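Local coordinates for protein chitinase (PDB 5GZT) that probably catalyses the random endo-hydrolysis of the beta-1,4 linkages between N-acetylglucosamine units in chitin and chitodextrins, at residues G763-G768 with K787-N792; V849-G854 with D888-D893; D963-M968 with S1013-G1018; M968-H973 with G1018-A1023; R1066-S1071 with D1092-K1097. All blocks are in the same frame, centred on the assembly; numbering follows the deposited sequence.

Contact 1 (G763-G768 with K787-N792)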
# COMPACT_ATOMS: atom_id res chain seq x y z
N GLY B 763 40.38 20.85 -19.12
CA GLY B 763 39.02 20.84 -18.62
C GLY B 763 37.93 20.55 -19.65
O GLY B 763 38.16 19.85 -20.66
N PRO B 764 36.71 20.96 -19.36
CA PRO B 764 35.57 20.58 -20.17
C PRO B 764 35.53 21.33 -21.47
O PRO B 764 36.11 22.44 -21.52
CB PRO B 764 34.38 20.93 -19.31
CG PRO B 764 34.85 21.78 -18.27
CD PRO B 764 36.31 21.66 -18.12
N ILE B 765 34.84 20.79 -22.47
CA ILE B 765 34.64 21.56 -23.67
C ILE B 765 33.43 22.48 -23.54
O ILE B 765 32.52 22.27 -22.68
CB ILE B 765 34.52 20.66 -24.91
CG1 ILE B 765 33.25 19.83 -24.89
CG2 ILE B 765 35.72 19.75 -24.98
CD1 ILE B 765 32.99 19.07 -26.20
N LEU B 766 33.45 23.51 -24.37
CA LEU B 766 32.36 24.38 -24.56
C LEU B 766 32.13 24.53 -26.06
O LEU B 766 32.90 25.28 -26.76
CB LEU B 766 32.69 25.74 -23.87
CG LEU B 766 31.44 26.51 -23.38
CD1 LEU B 766 31.84 27.77 -22.59
CD2 LEU B 766 30.44 26.84 -24.43
N LEU B 767 31.05 23.94 -26.54
CA LEU B 767 30.80 23.82 -27.99
C LEU B 767 29.59 24.65 -28.37
O LEU B 767 28.54 24.49 -27.77
CB LEU B 767 30.59 22.34 -28.33
CG LEU B 767 30.45 22.02 -29.81
CD1 LEU B 767 30.95 20.59 -30.13
CD2 LEU B 767 29.05 22.23 -30.29
N GLY B 768 29.76 25.55 -29.34
CA GLY B 768 28.67 26.30 -29.86
C GLY B 768 28.34 25.89 -31.26
O GLY B 768 29.26 25.76 -32.10
N LYS B 787 35.85 32.16 -25.65
CA LYS B 787 34.90 31.51 -24.78
C LYS B 787 34.47 30.14 -25.28
O LYS B 787 33.97 29.39 -24.51
CB LYS B 787 33.70 32.38 -24.61
CG LYS B 787 34.03 33.57 -23.66
CD LYS B 787 32.82 34.42 -23.34
CE LYS B 787 33.19 35.55 -22.39
NZ LYS B 787 34.32 36.28 -23.00
N LEU B 788 34.71 29.82 -26.55
CA LEU B 788 34.48 28.47 -27.09
C LEU B 788 35.73 27.65 -27.15
O LEU B 788 36.84 28.16 -27.40
CB LEU B 788 33.82 28.55 -28.49
CG LEU B 788 32.62 29.43 -28.60
CD1 LEU B 788 32.06 29.46 -29.97
CD2 LEU B 788 31.54 28.89 -27.67
N THR B 789 35.60 26.34 -26.91
CA THR B 789 36.67 25.43 -27.30
C THR B 789 36.34 24.83 -28.65
O THR B 789 37.24 24.32 -29.36
CB THR B 789 36.85 24.28 -26.29
OG1 THR B 789 35.68 23.47 -26.28
CG2 THR B 789 37.12 24.91 -24.84
N HIS B 790 35.05 24.77 -28.96
CA HIS B 790 34.60 24.03 -30.16
C HIS B 790 33.48 24.80 -30.82
O HIS B 790 32.67 25.49 -30.18
CB HIS B 790 34.10 22.58 -29.86
CG HIS B 790 35.15 21.60 -29.45
ND1 HIS B 790 35.86 21.70 -28.28
CD2 HIS B 790 35.64 20.48 -30.08
CE1 HIS B 790 36.72 20.70 -28.20
NE2 HIS B 790 36.59 19.94 -29.28
N ILE B 791 33.44 24.69 -32.13
CA ILE B 791 32.31 25.08 -32.95
C ILE B 791 31.84 23.97 -33.82
O ILE B 791 32.68 23.32 -34.48
CB ILE B 791 32.74 26.23 -33.88
CG1 ILE B 791 32.91 27.53 -33.05
CG2 ILE B 791 31.64 26.46 -34.98
CD1 ILE B 791 33.56 28.68 -33.79
N ASN B 792 30.54 23.75 -33.89
CA ASN B 792 29.97 22.97 -34.96
C ASN B 792 29.34 23.89 -36.04
O ASN B 792 28.49 24.68 -35.72
CB ASN B 792 28.85 22.01 -34.50
CG ASN B 792 29.36 20.72 -33.83
OD1 ASN B 792 30.56 20.47 -33.76
ND2 ASN B 792 28.45 20.00 -33.21
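Ile765 lies against the imidazole of His790, its CD1 over one ring face and its CG2 3.5 Å from His790 CE1. In the ring plane, at the ND1 edge, sits Thr789 OG1, 2.7 Å from His790 ND1 in a bond whose donor could be either group; at the other nitrogen, NE2 bonds to Glu938. The ring's rotation is thus fixed by bonds at both nitrogens while an aliphatic branch packs on a face. The flat amide of Asn792 meets both methyls of Leu767, CD1 standing 3.7 Å from Asn792 OD1.

Threonine suits position 789 because its hydroxyl faces two ways. With chi1 at 65°, OG1 is tucked between backbone N and carbonyl carbon and also takes the N-H of Leu766, at 2.9 Å. The carbonyl of Leu766 answers by accepting two amides, Thr789 N at 2.9 Å and His790 N at 3.1 Å, the latter well above the carbonyl plane. Further on, Gly768 N bonds to His790 O and Asn792 N to Gly768 O, regular parallel pairing. Leu766 turns to the other face of the sheet, where its CD2 meets Leu788 CD2 under helix 1123-1133. Leu767 and His790 point together into the interior. The pair forms the first two strands of the (beta/alpha)8 TIM barrel of family 18 glycosidases, with a helix outside and polar groups turned inward.

Contact 2 (V849-G854 with D888-D893)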
# COMPACT_ATOMS: atom_id res chain seq x y z
N VAL B 849 37.03 23.59 -34.95
CA VAL B 849 35.85 23.83 -35.75
C VAL B 849 35.54 22.58 -36.56
O VAL B 849 36.33 22.22 -37.43
CB VAL B 849 36.11 24.99 -36.70
CG1 VAL B 849 34.84 25.37 -37.38
CG2 VAL B 849 36.67 26.19 -35.93
N LEU B 850 34.37 22.00 -36.35
CA LEU B 850 33.97 20.79 -37.00
C LEU B 850 32.84 21.15 -37.96
O LEU B 850 32.10 22.12 -37.78
CB LEU B 850 33.43 19.77 -36.00
CG LEU B 850 34.43 19.07 -35.08
CD1 LEU B 850 34.59 19.91 -33.85
CD2 LEU B 850 33.81 17.72 -34.69
N VAL B 851 32.71 20.36 -39.00
CA VAL B 851 31.54 20.46 -39.88
C VAL B 851 30.48 19.49 -39.43
O VAL B 851 30.78 18.32 -39.25
CB VAL B 851 31.94 20.27 -41.38
CG1 VAL B 851 32.62 18.91 -41.69
CG2 VAL B 851 30.72 20.35 -42.25
N SER B 852 29.26 19.99 -39.19
CA SER B 852 28.15 19.16 -38.92
C SER B 852 27.48 18.83 -40.23
O SER B 852 26.96 19.74 -40.90
CB SER B 852 27.14 19.82 -38.00
OG SER B 852 27.73 20.04 -36.73
N ILE B 853 27.38 17.54 -40.51
CA ILE B 853 26.66 17.03 -41.65
C ILE B 853 25.37 16.52 -41.20
O ILE B 853 25.30 15.61 -40.37
CB ILE B 853 27.46 15.85 -42.30
CG1 ILE B 853 28.90 16.32 -42.62
CG2 ILE B 853 26.81 15.40 -43.60
CD1 ILE B 853 29.85 15.26 -43.21
N GLY B 854 24.31 17.07 -41.77
CA GLY B 854 22.95 16.65 -41.56
C GLY B 854 22.09 17.71 -40.98
O GLY B 854 22.08 18.86 -41.48
N ASP B 888 38.40 20.79 -38.53
CA ASP B 888 39.23 20.01 -37.59
C ASP B 888 38.55 18.69 -37.16
O ASP B 888 39.09 17.92 -36.33
CB ASP B 888 39.50 20.84 -36.34
CG ASP B 888 40.15 22.18 -36.67
OD1 ASP B 888 41.03 22.17 -37.45
OD2 ASP B 888 39.70 23.23 -36.18
N GLY B 889 37.41 18.40 -37.78
CA GLY B 889 36.70 17.17 -37.54
C GLY B 889 35.35 17.18 -38.16
O GLY B 889 35.02 18.11 -38.93
N ILE B 890 34.64 16.08 -37.98
CA ILE B 890 33.32 15.87 -38.54
C ILE B 890 32.31 15.50 -37.41
O ILE B 890 32.55 14.63 -36.56
CB ILE B 890 33.36 14.74 -39.62
CG1 ILE B 890 34.09 15.21 -40.86
CG2 ILE B 890 31.96 14.33 -40.05
CD1 ILE B 890 34.54 14.06 -41.76
N ASP B 891 31.18 16.17 -37.40
CA ASP B 891 30.05 15.80 -36.59
C ASP B 891 28.91 15.35 -37.48
O ASP B 891 28.67 15.98 -38.52
CB ASP B 891 29.60 17.03 -35.82
CG ASP B 891 28.30 16.78 -35.03
OD1 ASP B 891 28.27 15.97 -34.07
OD2 ASP B 891 27.32 17.47 -35.39
N LEU B 892 28.29 14.22 -37.17
CA LEU B 892 27.14 13.72 -37.95
C LEU B 892 25.86 13.86 -37.15
O LEU B 892 25.78 13.35 -36.03
CB LEU B 892 27.33 12.25 -38.30
CG LEU B 892 28.53 11.84 -39.12
CD1 LEU B 892 28.48 10.36 -39.49
CD2 LEU B 892 28.66 12.70 -40.35
N ASP B 893 24.86 14.48 -37.74
CA ASP B 893 23.60 14.80 -37.11
C ASP B 893 22.50 14.17 -37.94
O ASP B 893 21.92 14.84 -38.76
CB ASP B 893 23.30 16.36 -36.94
CG ASP B 893 24.34 17.09 -36.04
OD1 ASP B 893 25.18 16.37 -35.49
OD2 ASP B 893 24.34 18.37 -35.82
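Backbone hydrogen bonds join Val849-Gly854 and Asp888-Asp893 as parallel neighbours: Asp888 N to Val849 O, Val851 N to Gly889 O, Asp891 N to Val851 O, Ile853 N to Asp891 O (2.8 Å) and Asp893 N to Ile853 O.

Side-chain polar bonds lie at the start and midway. Asp888 OD2 takes Val849 N at 3.0 Å on its anti side, at a nearly straight 170°, and also meets Lys841, while OD1 pairs with Lys935. With an alanine in place of Asp888, Val849 N would probably lack this acceptor and both lysines a counter-charge. At the inner face, Ser852 OG donates to Asp891 OD2 at 2.9 Å; the aspartate reaches it with CG anti to the backbone N (chi1 174°). Asp893, beside it, bonds to Tyr769.

These three aspartates belong to the DxxDxDxE signature of family 18 chitinases, on the fourth strand of the TIM barrel.

Apolar packing fills the outer face. Val851 CG1 and Ile890 CG1 run side by side at 4.1 Å, Ile853 CD1 lies on Ile890 CG2, and Ile853 CB meets Leu892 CD2; branched and leucine side chains suit this layer beneath helices 868-884 and 911-933. A CB on Gly889 would press on Leu850 CD2.

Contact 3 (D963-M968 with S1013-G1018)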
# COMPACT_ATOMS: atom_id res chain seq x y z
N ASP B 963 34.56 11.14 -30.22
CA ASP B 963 35.11 11.98 -29.20
C ASP B 963 34.05 12.32 -28.14
O ASP B 963 34.35 12.40 -26.99
CB ASP B 963 35.70 13.24 -29.82
CG ASP B 963 36.95 12.92 -30.60
OD1 ASP B 963 36.82 12.44 -31.73
OD2 ASP B 963 38.05 13.06 -30.06
N TYR B 964 32.81 12.53 -28.54
CA TYR B 964 31.72 12.78 -27.61
C TYR B 964 30.44 12.68 -28.44
O TYR B 964 30.49 12.72 -29.72
CB TYR B 964 31.85 14.19 -26.90
CG TYR B 964 32.29 15.27 -27.89
CD1 TYR B 964 31.38 15.97 -28.60
CD2 TYR B 964 33.60 15.53 -28.14
CE1 TYR B 964 31.76 16.88 -29.58
CE2 TYR B 964 33.98 16.50 -29.05
CZ TYR B 964 33.08 17.15 -29.78
OH TYR B 964 33.42 18.09 -30.78
N MET B 965 29.31 12.64 -27.72
CA MET B 965 27.95 12.78 -28.26
C MET B 965 27.41 14.09 -27.72
O MET B 965 27.44 14.25 -26.50
CB MET B 965 27.05 11.64 -27.75
CG MET B 965 27.62 10.28 -28.09
SD MET B 965 26.51 9.07 -27.39
CE MET B 965 27.40 7.60 -27.83
N SER B 966 26.95 15.00 -28.57
CA SER B 966 26.34 16.25 -28.15
C SER B 966 24.87 15.93 -27.96
O SER B 966 24.15 15.73 -28.98
CB SER B 966 26.57 17.35 -29.19
OG SER B 966 27.94 17.74 -29.25
N VAL B 967 24.43 15.70 -26.70
CA VAL B 967 23.11 15.20 -26.48
C VAL B 967 22.16 16.42 -26.41
O VAL B 967 22.38 17.41 -25.66
CB VAL B 967 22.97 14.37 -25.18
CG1 VAL B 967 21.58 13.70 -25.06
CG2 VAL B 967 24.05 13.34 -25.13
N MET B 968 21.10 16.32 -27.21
CA MET B 968 20.11 17.39 -27.37
C MET B 968 19.11 17.30 -26.19
O MET B 968 17.99 16.82 -26.33
CB MET B 968 19.43 17.26 -28.78
CG MET B 968 20.46 17.63 -29.88
SD MET B 968 19.71 17.54 -31.55
CE MET B 968 19.47 15.82 -31.84
N SER B 1013 32.47 10.72 -19.89
CA SER B 1013 33.38 11.58 -20.59
C SER B 1013 33.16 11.61 -22.15
O SER B 1013 33.86 12.28 -22.86
CB SER B 1013 34.82 11.30 -20.20
OG SER B 1013 35.23 9.99 -20.58
N LYS B 1014 32.17 10.88 -22.63
CA LYS B 1014 31.76 10.98 -24.05
C LYS B 1014 30.40 11.59 -24.20
O LYS B 1014 29.80 11.51 -25.24
CB LYS B 1014 31.91 9.57 -24.68
CG LYS B 1014 33.40 9.44 -24.88
CD LYS B 1014 33.81 8.42 -25.77
CE LYS B 1014 35.32 8.50 -25.99
NZ LYS B 1014 35.53 7.37 -26.92
N LEU B 1015 29.97 12.27 -23.14
CA LEU B 1015 28.69 12.95 -23.15
C LEU B 1015 28.84 14.46 -23.00
O LEU B 1015 29.62 14.94 -22.22
CB LEU B 1015 27.77 12.43 -22.03
CG LEU B 1015 27.34 10.95 -22.18
CD1 LEU B 1015 26.59 10.46 -20.92
CD2 LEU B 1015 26.50 10.78 -23.40
N VAL B 1016 28.03 15.17 -23.75
CA VAL B 1016 28.03 16.60 -23.71
C VAL B 1016 26.58 17.03 -23.45
O VAL B 1016 25.67 16.62 -24.19
CB VAL B 1016 28.57 17.22 -25.03
CG1 VAL B 1016 28.47 18.75 -24.96
CG2 VAL B 1016 30.03 16.85 -25.18
N ILE B 1017 26.39 17.89 -22.43
CA ILE B 1017 25.03 18.33 -22.07
C ILE B 1017 24.66 19.54 -22.92
O ILE B 1017 25.50 20.36 -23.24
CB ILE B 1017 24.92 18.67 -20.56
CG1 ILE B 1017 23.47 18.97 -20.19
CG2 ILE B 1017 25.84 19.85 -20.25
CD1 ILE B 1017 23.20 19.13 -18.65
N GLY B 1018 23.39 19.60 -23.32
CA GLY B 1018 22.92 20.54 -24.32
C GLY B 1018 22.05 21.66 -23.68
O GLY B 1018 21.11 21.37 -22.89
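Met965 N donates to Lys1014 O at 2.8 Å and Val967 N to Val1016 O at 2.9 Å. Between them Val1016 N reaches Met965 O at 3.0 Å, bent at its hydrogen (133°). The strand pair stays tightly joined through this centre and parts toward Gly1018, which has no side chain; a CB there would run into Val967 O.

Lys1014 lays its extended chain beside the carbonyl of Asp963, CG standing 3.8 Å from Asp963 O, and its ammonium continues to the carbonyls of Leu962 and His959. A long flexible side chain suits this partly exposed position, since its methylenes cover the backbone while NZ gathers carbonyl oxygens.

Packing divides by face. On the inner one, Tyr964 has CG wedged between its own N and carbonyl carbon (chi1 42°), and Val1016 CG2 comes obliquely against the ring's base, 3.7 Å from Tyr964 CB; the far end of the ring bonds to Glu938 through OH. On the outer one, Val967 CG2 meets Leu1015 CD2 at 3.9 Å, and Met965 SD lies more loosely by the same methyl.

The pair forms the sixth and seventh strands of the barrel: helix 998-1007 covers Met965, Val967 and Leu1015 from outside, strand 938-943 adjoins the Tyr964 side, and strand 1110-1114 the Val1016 side.

Contact 4 (M968-H973 with G1018-A1023)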
# COMPACT_ATOMS: atom_id res chain seq x y z
N MET B 968 21.10 16.32 -27.21
CA MET B 968 20.11 17.39 -27.37
C MET B 968 19.11 17.30 -26.19
O MET B 968 17.99 16.82 -26.33
CB MET B 968 19.43 17.26 -28.78
CG MET B 968 20.46 17.63 -29.88
SD MET B 968 19.71 17.54 -31.55
CE MET B 968 19.47 15.82 -31.84
N THR B 969 19.57 17.79 -25.03
CA THR B 969 18.83 17.72 -23.76
C THR B 969 17.92 18.98 -23.76
O THR B 969 18.12 19.97 -23.00
CB THR B 969 19.85 17.70 -22.59
OG1 THR B 969 20.83 18.71 -22.82
CG2 THR B 969 20.50 16.31 -22.47
N TYR B 970 16.98 18.95 -24.70
CA TYR B 970 16.04 20.06 -24.96
C TYR B 970 14.95 19.59 -25.91
O TYR B 970 14.93 18.42 -26.27
CB TYR B 970 16.74 21.35 -25.31
CG TYR B 970 17.73 21.27 -26.46
CD1 TYR B 970 17.31 21.00 -27.78
CD2 TYR B 970 19.06 21.52 -26.25
CE1 TYR B 970 18.23 20.99 -28.84
CE2 TYR B 970 19.98 21.46 -27.29
CZ TYR B 970 19.56 21.19 -28.56
OH TYR B 970 20.51 21.19 -29.48
N ASP B 971 13.96 20.43 -26.25
CA ASP B 971 12.79 20.01 -27.04
C ASP B 971 12.04 18.85 -26.47
O ASP B 971 11.41 18.08 -27.22
CB ASP B 971 13.18 19.60 -28.47
CG ASP B 971 13.86 20.69 -29.25
OD1 ASP B 971 13.54 21.88 -29.08
OD2 ASP B 971 14.76 20.36 -30.08
N TYR B 972 12.06 18.69 -25.14
CA TYR B 972 11.35 17.60 -24.51
C TYR B 972 9.80 17.67 -24.64
O TYR B 972 9.12 16.64 -24.62
CB TYR B 972 11.68 17.55 -23.02
CG TYR B 972 13.15 17.40 -22.62
CD1 TYR B 972 14.01 16.55 -23.28
CD2 TYR B 972 13.60 18.01 -21.44
CE1 TYR B 972 15.32 16.43 -22.88
CE2 TYR B 972 14.89 17.88 -21.02
CZ TYR B 972 15.75 17.03 -21.74
OH TYR B 972 17.04 16.90 -21.33
N HIS B 973 9.29 18.89 -24.65
CA HIS B 973 7.87 19.17 -24.67
C HIS B 973 7.69 20.40 -25.53
O HIS B 973 8.63 21.21 -25.68
CB HIS B 973 7.38 19.40 -23.26
CG HIS B 973 7.45 18.19 -22.42
ND1 HIS B 973 6.78 17.03 -22.74
CD2 HIS B 973 8.20 17.90 -21.34
CE1 HIS B 973 7.01 16.11 -21.82
NE2 HIS B 973 7.88 16.62 -20.96
N GLY B 1018 23.39 19.60 -23.32
CA GLY B 1018 22.92 20.54 -24.32
C GLY B 1018 22.05 21.66 -23.68
O GLY B 1018 21.11 21.37 -22.89
N GLY B 1019 22.41 22.88 -24.00
CA GLY B 1019 21.58 24.06 -23.72
C GLY B 1019 20.91 24.60 -25.00
O GLY B 1019 21.49 24.53 -26.14
N ALA B 1020 19.70 25.17 -24.83
CA ALA B 1020 18.92 25.70 -25.96
C ALA B 1020 18.78 27.21 -25.76
O ALA B 1020 18.26 27.65 -24.71
CB ALA B 1020 17.55 25.10 -25.95
N PHE B 1021 19.13 27.98 -26.77
CA PHE B 1021 18.99 29.45 -26.70
C PHE B 1021 17.63 29.92 -27.30
O PHE B 1021 17.53 31.02 -27.87
CB PHE B 1021 20.13 30.12 -27.41
CG PHE B 1021 21.46 30.06 -26.69
CD1 PHE B 1021 21.69 29.26 -25.55
CD2 PHE B 1021 22.51 30.79 -27.19
CE1 PHE B 1021 22.96 29.22 -24.98
CE2 PHE B 1021 23.76 30.77 -26.59
CZ PHE B 1021 23.97 29.99 -25.48
N TYR B 1022 16.62 29.08 -27.23
CA TYR B 1022 15.30 29.41 -27.74
C TYR B 1022 14.31 28.76 -26.80
O TYR B 1022 14.64 27.77 -26.10
CB TYR B 1022 15.04 28.91 -29.18
CG TYR B 1022 15.17 27.39 -29.36
CD1 TYR B 1022 16.43 26.78 -29.62
CD2 TYR B 1022 14.07 26.57 -29.27
CE1 TYR B 1022 16.57 25.40 -29.76
CE2 TYR B 1022 14.20 25.19 -29.41
CZ TYR B 1022 15.45 24.61 -29.65
OH TYR B 1022 15.50 23.24 -29.79
N ALA B 1023 13.07 29.24 -26.91
CA ALA B 1023 11.96 28.73 -26.10
C ALA B 1023 10.95 27.91 -26.83
O ALA B 1023 10.88 27.90 -28.05
CB ALA B 1023 11.26 29.90 -25.45
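A very short hydrogen bond, 2.5 Å from Tyr1022 OH to Asp971 OD1, ties the loop after strand 964-967 to the loop after strand 1015-1020. The carboxylate oxygen lies near the plane of the tyrosine ring, at its edge, with the two flat groups turned 36° apart. Tyr1022 CG is held between its backbone N and carbonyl carbon (chi1 60°), which brings the ring back across Ala1020, whose CB sits over one ring face, 3.9 Å above the plane.

The same methyl is 3.9 Å from Tyr970 CG, so alanine fits here as a small wedge between two aromatic rings. Tyr970 and Tyr1022 cross at about a right angle, Tyr970 CD1 coming 3.5 Å from Tyr1022 OH, and Gly1018 O stands at the edge of the Tyr970 ring. A side chain on Gly1018 would press on Tyr970 and Thr969. Thr969, centre of an inverse gamma turn, donates its hydroxyl to Gly1018 O, OG1 2.7 Å away on an in-plane lone pair. The glycine carbonyl also receives Lys1099 NZ.

Met968 to Asp971 read as the MTYD sequence at the sixth strand's end of family 18 barrels, the mouth where their substrate cleft lies. Asp971 OD1 is also held by Arg1024 NE in a salt bridge; gripped by a phenol and a guanidinium together, the carboxylate probably has little freedom to turn, and the two loops are locked through it.

Contact 5 (R1066-S1071 with D1092-K1097)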
# COMPACT_ATOMS: atom_id res chain seq x y z
N ARG B 1066 8.61 35.87 -14.58
CA ARG B 1066 9.60 34.79 -14.54
C ARG B 1066 9.39 34.01 -13.27
O ARG B 1066 9.42 34.58 -12.22
CB ARG B 1066 11.03 35.32 -14.59
CG ARG B 1066 12.06 34.16 -14.46
CD ARG B 1066 13.49 34.66 -14.48
NE ARG B 1066 14.51 33.59 -14.43
CZ ARG B 1066 14.90 32.92 -13.33
NH1 ARG B 1066 14.30 33.08 -12.14
NH2 ARG B 1066 15.89 32.02 -13.42
N TYR B 1067 9.14 32.73 -13.38
CA TYR B 1067 9.10 31.79 -12.27
C TYR B 1067 10.29 30.77 -12.35
O TYR B 1067 11.02 30.72 -13.37
CB TYR B 1067 7.75 31.09 -12.26
CG TYR B 1067 6.59 32.08 -12.06
CD1 TYR B 1067 6.35 32.70 -10.79
CD2 TYR B 1067 5.79 32.47 -13.14
CE1 TYR B 1067 5.31 33.63 -10.65
CE2 TYR B 1067 4.73 33.36 -12.99
CZ TYR B 1067 4.49 33.93 -11.74
OH TYR B 1067 3.46 34.79 -11.64
N TRP B 1068 10.45 29.98 -11.28
CA TRP B 1068 11.55 29.09 -11.13
C TRP B 1068 11.08 27.79 -10.52
O TRP B 1068 10.62 27.82 -9.39
CB TRP B 1068 12.58 29.77 -10.27
CG TRP B 1068 13.87 28.92 -10.13
CD1 TRP B 1068 14.24 28.17 -9.03
CD2 TRP B 1068 14.87 28.66 -11.13
NE1 TRP B 1068 15.43 27.54 -9.28
CE2 TRP B 1068 15.84 27.82 -10.55
CE3 TRP B 1068 15.09 29.13 -12.43
CZ2 TRP B 1068 17.02 27.43 -11.23
CZ3 TRP B 1068 16.29 28.69 -13.13
CH2 TRP B 1068 17.21 27.86 -12.51
N ASP B 1069 11.13 26.68 -11.25
CA ASP B 1069 10.95 25.34 -10.67
C ASP B 1069 12.24 24.86 -10.04
O ASP B 1069 13.21 24.43 -10.71
CB ASP B 1069 10.39 24.35 -11.68
CG ASP B 1069 10.12 23.01 -11.09
OD1 ASP B 1069 10.70 22.67 -10.02
OD2 ASP B 1069 9.37 22.23 -11.74
N ASN B 1070 12.29 24.95 -8.71
CA ASN B 1070 13.55 24.74 -8.04
C ASN B 1070 13.94 23.29 -8.05
O ASN B 1070 15.10 22.99 -7.95
CB ASN B 1070 13.54 25.27 -6.60
CG ASN B 1070 14.96 25.45 -6.07
OD1 ASN B 1070 15.76 26.22 -6.61
ND2 ASN B 1070 15.31 24.63 -5.07
N SER B 1071 12.99 22.37 -8.13
CA SER B 1071 13.36 20.99 -8.16
C SER B 1071 13.95 20.71 -9.57
O SER B 1071 14.92 19.96 -9.67
CB SER B 1071 12.20 20.02 -7.79
OG SER B 1071 11.21 20.02 -8.74
N ASP B 1092 17.84 29.86 -19.32
CA ASP B 1092 18.41 31.21 -19.08
C ASP B 1092 19.75 31.15 -18.44
O ASP B 1092 20.36 30.05 -18.39
CB ASP B 1092 17.42 32.10 -18.27
CG ASP B 1092 17.33 31.74 -16.78
OD1 ASP B 1092 17.97 30.73 -16.34
OD2 ASP B 1092 16.58 32.47 -16.07
N GLU B 1093 20.26 32.27 -17.94
CA GLU B 1093 21.58 32.24 -17.36
C GLU B 1093 21.71 31.32 -16.15
O GLU B 1093 22.78 30.75 -15.92
CB GLU B 1093 22.10 33.61 -16.97
CG GLU B 1093 22.33 34.56 -18.12
CD GLU B 1093 22.12 35.99 -17.64
OE1 GLU B 1093 20.97 36.37 -17.55
OE2 GLU B 1093 23.09 36.68 -17.31
N GLU B 1094 20.64 31.18 -15.38
CA GLU B 1094 20.67 30.38 -14.19
C GLU B 1094 20.62 28.90 -14.57
O GLU B 1094 21.35 28.05 -14.02
CB GLU B 1094 19.45 30.71 -13.26
CG GLU B 1094 19.85 30.59 -11.78
CD GLU B 1094 18.70 30.67 -10.77
OE1 GLU B 1094 17.60 31.11 -11.13
OE2 GLU B 1094 18.90 30.18 -9.62
N SER B 1095 19.69 28.53 -15.43
CA SER B 1095 19.60 27.13 -15.79
C SER B 1095 20.87 26.66 -16.53
O SER B 1095 21.30 25.54 -16.32
CB SER B 1095 18.36 26.81 -16.58
OG SER B 1095 18.39 27.39 -17.86
N LEU B 1096 21.52 27.53 -17.29
CA LEU B 1096 22.73 27.11 -18.01
C LEU B 1096 23.89 26.96 -17.06
O LEU B 1096 24.72 26.06 -17.22
CB LEU B 1096 23.08 28.07 -19.15
CG LEU B 1096 22.04 28.01 -20.24
CD1 LEU B 1096 22.23 29.19 -21.20
CD2 LEU B 1096 22.12 26.74 -21.04
N LYS B 1097 23.92 27.78 -16.01
CA LYS B 1097 24.89 27.58 -14.94
C LYS B 1097 24.71 26.23 -14.36
O LYS B 1097 25.73 25.50 -14.15
CB LYS B 1097 24.78 28.62 -13.85
CG LYS B 1097 25.63 28.35 -12.63
CD LYS B 1097 25.73 29.59 -11.76
CE LYS B 1097 25.12 29.38 -10.41
NZ LYS B 1097 23.64 29.34 -10.53
O HOH W 1 15.81 31.89 -9.64
O HOH W 2 18.26 28.10 -7.78
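Glu1094 starts with CB against the indole of Trp1068, 3.7 Å from Trp1068 CH2. CG continues over the same face, above the rim at CH2, and CD comes 3.6 Å from Trp1068 CH2. The carboxylate lies stacked on the indole, planes 13° apart, with OE1 3.3 Å above the ring. That oxygen accepts Arg1066 NH2 at 3.0 Å through its anti lone pair and a water that bridges to Arg1066 NH1; OE2 takes a second water.

Arg1066, its chain extended from CG to NE, grips Asp1092 side-on: NE at 2.9 Å and NH2 at 2.8 Å both meet the single atom OD2, guanidinium and carboxylate being nearly coplanar. Asp1092 is the N-cap of helix 1093-1106. OD1 accepts Ser1095 N at 2.9 Å, and Asp1092 N donates to Ser1095 OG, which also bonds to Asp1091, completing a capping box. Were asparagine to stand in for Asp1092, Arg1066 would probably lose one of its two anionic mates.

Strand 1065-1069 belongs to the small antiparallel sheet inserted after the seventh barrel strand, as in chitinases with an insertion domain. The chemistry implies an ionic clamp between insertion and barrel helix, one guanidinium offsetting part of the charge of two acids.

Contacts 1, 2, 3 and 4 are buried in the same family 18 barrel, whereas contact 5 is only partly buried. Contacts 1 to 3 are parallel strand pairs with backbone bonds at their heart; contacts 1 and 2 touch through neighbouring strands 790-799 and 848-854, and Tyr964 of contact 3 reaches across the interior to His790 and Leu850. Contact 4 follows contact 3 along strand 1015-1020, sharing Met968 and Gly1018, but at the strand ends side-chain bonds replace the strand pairing. Contact 5, with centre about 13 Å from that of contact 4, touches it through Leu1096 and relies on charged groups and waters.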